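Local atomic coordinates of protein similar to metal-dependent hydrolase (Staphylococcus aureus subsp. aureus Mu50, PDB entry 3ESH), a protein that probably acts as a metal-dependent hydrolase of the metallo-beta-lactamase superfamily, although its substrate is not established. Residues Ile8-Gly13 and Ile271-Leu276. Sequence-based numbering, arbitrary orientation.
Sequences IHYLNG and ILRETL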
# COMPACT_ATOMS: atom_id res chain seq x y z
N ILE A 8 -32.56 -13.50 -20.50
CA ILE A 8 -31.95 -13.93 -19.25
C ILE A 8 -32.81 -14.97 -18.53
O ILE A 8 -34.00 -14.77 -18.38
CB ILE A 8 -31.75 -12.73 -18.29
CG1 ILE A 8 -30.81 -11.69 -18.92
CG2 ILE A 8 -31.19 -13.21 -16.98
CD1 ILE A 8 -29.39 -12.16 -19.08
N HIS A 9 -32.19 -16.06 -18.08
CA HIS A 9 -32.90 -17.11 -17.36
C HIS A 9 -32.01 -17.72 -16.28
O HIS A 9 -30.81 -17.48 -16.25
CB HIS A 9 -33.33 -18.24 -18.29
CG HIS A 9 -34.26 -17.80 -19.38
ND1 HIS A 9 -33.82 -17.51 -20.66
CD2 HIS A 9 -35.59 -17.57 -19.38
CE1 HIS A 9 -34.84 -17.11 -21.39
NE2 HIS A 9 -35.93 -17.14 -20.64
N TYR A 10 -32.61 -18.52 -15.41
CA TYR A 10 -31.86 -19.18 -14.36
C TYR A 10 -31.86 -20.70 -14.58
O TYR A 10 -32.77 -21.24 -15.21
CB TYR A 10 -32.41 -18.80 -12.98
CG TYR A 10 -33.84 -19.19 -12.71
CD1 TYR A 10 -34.20 -20.52 -12.51
CD2 TYR A 10 -34.84 -18.22 -12.63
CE1 TYR A 10 -35.52 -20.88 -12.24
CE2 TYR A 10 -36.16 -18.57 -12.35
CZ TYR A 10 -36.50 -19.90 -12.16
OH TYR A 10 -37.81 -20.24 -11.89
N LEU A 11 -30.83 -21.37 -14.07
CA LEU A 11 -30.70 -22.81 -14.21
C LEU A 11 -30.51 -23.45 -12.83
O LEU A 11 -29.73 -22.97 -12.01
CB LEU A 11 -29.51 -23.15 -15.09
CG LEU A 11 -29.34 -22.36 -16.38
CD1 LEU A 11 -27.92 -22.56 -16.92
CD2 LEU A 11 -30.39 -22.79 -17.40
N ASN A 12 -31.23 -24.55 -12.59
CA ASN A 12 -31.16 -25.26 -11.33
C ASN A 12 -29.85 -26.03 -11.19
O ASN A 12 -29.74 -27.19 -11.59
CB ASN A 12 -32.33 -26.24 -11.25
CG ASN A 12 -32.61 -26.70 -9.85
OD1 ASN A 12 -31.71 -27.10 -9.12
ND2 ASN A 12 -33.88 -26.66 -9.46
N GLY A 13 -28.84 -25.38 -10.61
CA GLY A 13 -27.56 -26.01 -10.42
C GLY A 13 -27.43 -26.64 -9.04
O GLY A 13 -26.33 -26.97 -8.60
N ILE A 271 -39.47 -10.79 -9.37
CA ILE A 271 -39.71 -11.91 -10.28
C ILE A 271 -39.46 -13.18 -9.49
O ILE A 271 -38.33 -13.46 -9.06
CB ILE A 271 -38.78 -11.86 -11.49
CG1 ILE A 271 -39.16 -10.68 -12.39
CG2 ILE A 271 -38.87 -13.17 -12.27
CD1 ILE A 271 -38.40 -10.62 -13.70
N LEU A 272 -40.52 -13.95 -9.28
CA LEU A 272 -40.42 -15.18 -8.51
C LEU A 272 -39.55 -16.27 -9.15
O LEU A 272 -39.43 -16.38 -10.37
CB LEU A 272 -41.82 -15.73 -8.22
CG LEU A 272 -42.70 -14.83 -7.34
CD1 LEU A 272 -44.01 -15.54 -7.01
CD2 LEU A 272 -41.96 -14.48 -6.05
N ARG A 273 -38.91 -17.06 -8.30
CA ARG A 273 -38.05 -18.15 -8.73
C ARG A 273 -38.83 -19.46 -8.63
O ARG A 273 -38.81 -20.14 -7.61
CB ARG A 273 -36.80 -18.19 -7.85
CG ARG A 273 -36.08 -19.53 -7.80
CD ARG A 273 -34.66 -19.36 -7.29
NE ARG A 273 -33.77 -19.15 -8.42
CZ ARG A 273 -32.78 -18.26 -8.46
NH1 ARG A 273 -32.54 -17.47 -7.43
NH2 ARG A 273 -32.05 -18.17 -9.56
N GLU A 274 -39.53 -19.79 -9.71
CA GLU A 274 -40.32 -21.01 -9.78
C GLU A 274 -39.43 -22.23 -9.98
O GLU A 274 -39.22 -22.69 -11.11
CB GLU A 274 -41.34 -20.91 -10.92
CG GLU A 274 -42.78 -20.74 -10.47
CD GLU A 274 -43.02 -19.47 -9.69
OE1 GLU A 274 -42.88 -18.37 -10.27
OE2 GLU A 274 -43.35 -19.56 -8.49
N THR A 275 -38.91 -22.76 -8.88
CA THR A 275 -38.05 -23.93 -8.92
C THR A 275 -38.87 -25.20 -8.75
O THR A 275 -39.61 -25.36 -7.78
CB THR A 275 -36.98 -23.87 -7.80
OG1 THR A 275 -36.30 -22.61 -7.85
CG2 THR A 275 -35.96 -24.98 -7.98
N LEU A 276 -38.73 -26.11 -9.72
CA LEU A 276 -39.45 -27.38 -9.70
C LEU A 276 -38.92 -28.26 -8.57
O LEU A 276 -37.71 -28.36 -8.35
CB LEU A 276 -39.26 -28.11 -11.03
CG LEU A 276 -40.07 -27.63 -12.25
CD1 LEU A 276 -39.94 -26.12 -12.44
CD2 LEU A 276 -39.58 -28.38 -13.47
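Tyr10 and Arg273 meet where two strands from different sheets run out into loops, the backbones staying well apart: the CA atoms of Tyr10 and Arg273 are 8.4 Å from each other, those of Asn12 and Thr275 7.4 Å. Each loop kinks through an inverse gamma turn, centred on Asn12 and on Glu274, and side chains do the bridging. The Tyr10 ring spans most of the gap. The bond from CA to CB of Tyr10 points toward 271-276, and chi1 of 61° places CG between the backbone N and the carbonyl carbon, with one ring face against Arg273. Arg273 crosses that face in a cation-pi contact, CZ 4.8 Å from the ring centroid and 23° off the normal. The guanidinium does not stack flat, since its plane is turned 66° from the ring; NE lies above the ring centre, while Tyr10 CB lies 3.5 Å from NH2, at the guanidinium edge and near its plane. A bend at chi3 turns the end of the arginine, whose NH1 is hydrogen-bonded to the carbonyl of Asp252. At the far end of the ring, Tyr10 OH donates a weak hydrogen bond of 2.9 Å to Glu274 O. Further along, the Asn12 side chain crosses that of Thr275 at about a right angle, bringing ND2 against CG2, while OD1 accepts from Gly14 N. The contact thus ties together the two beta-sheets of a metallo-beta-lactamase alphabeta/betaalpha sandwich: strand 6-10 pairs antiparallel with strand 51-54, strand 269-272 edges the other sheet, and Phe256 of the adjoining strand 255-259 meets both Tyr10 and Arg273, with helix 87-92 packed against Leu11.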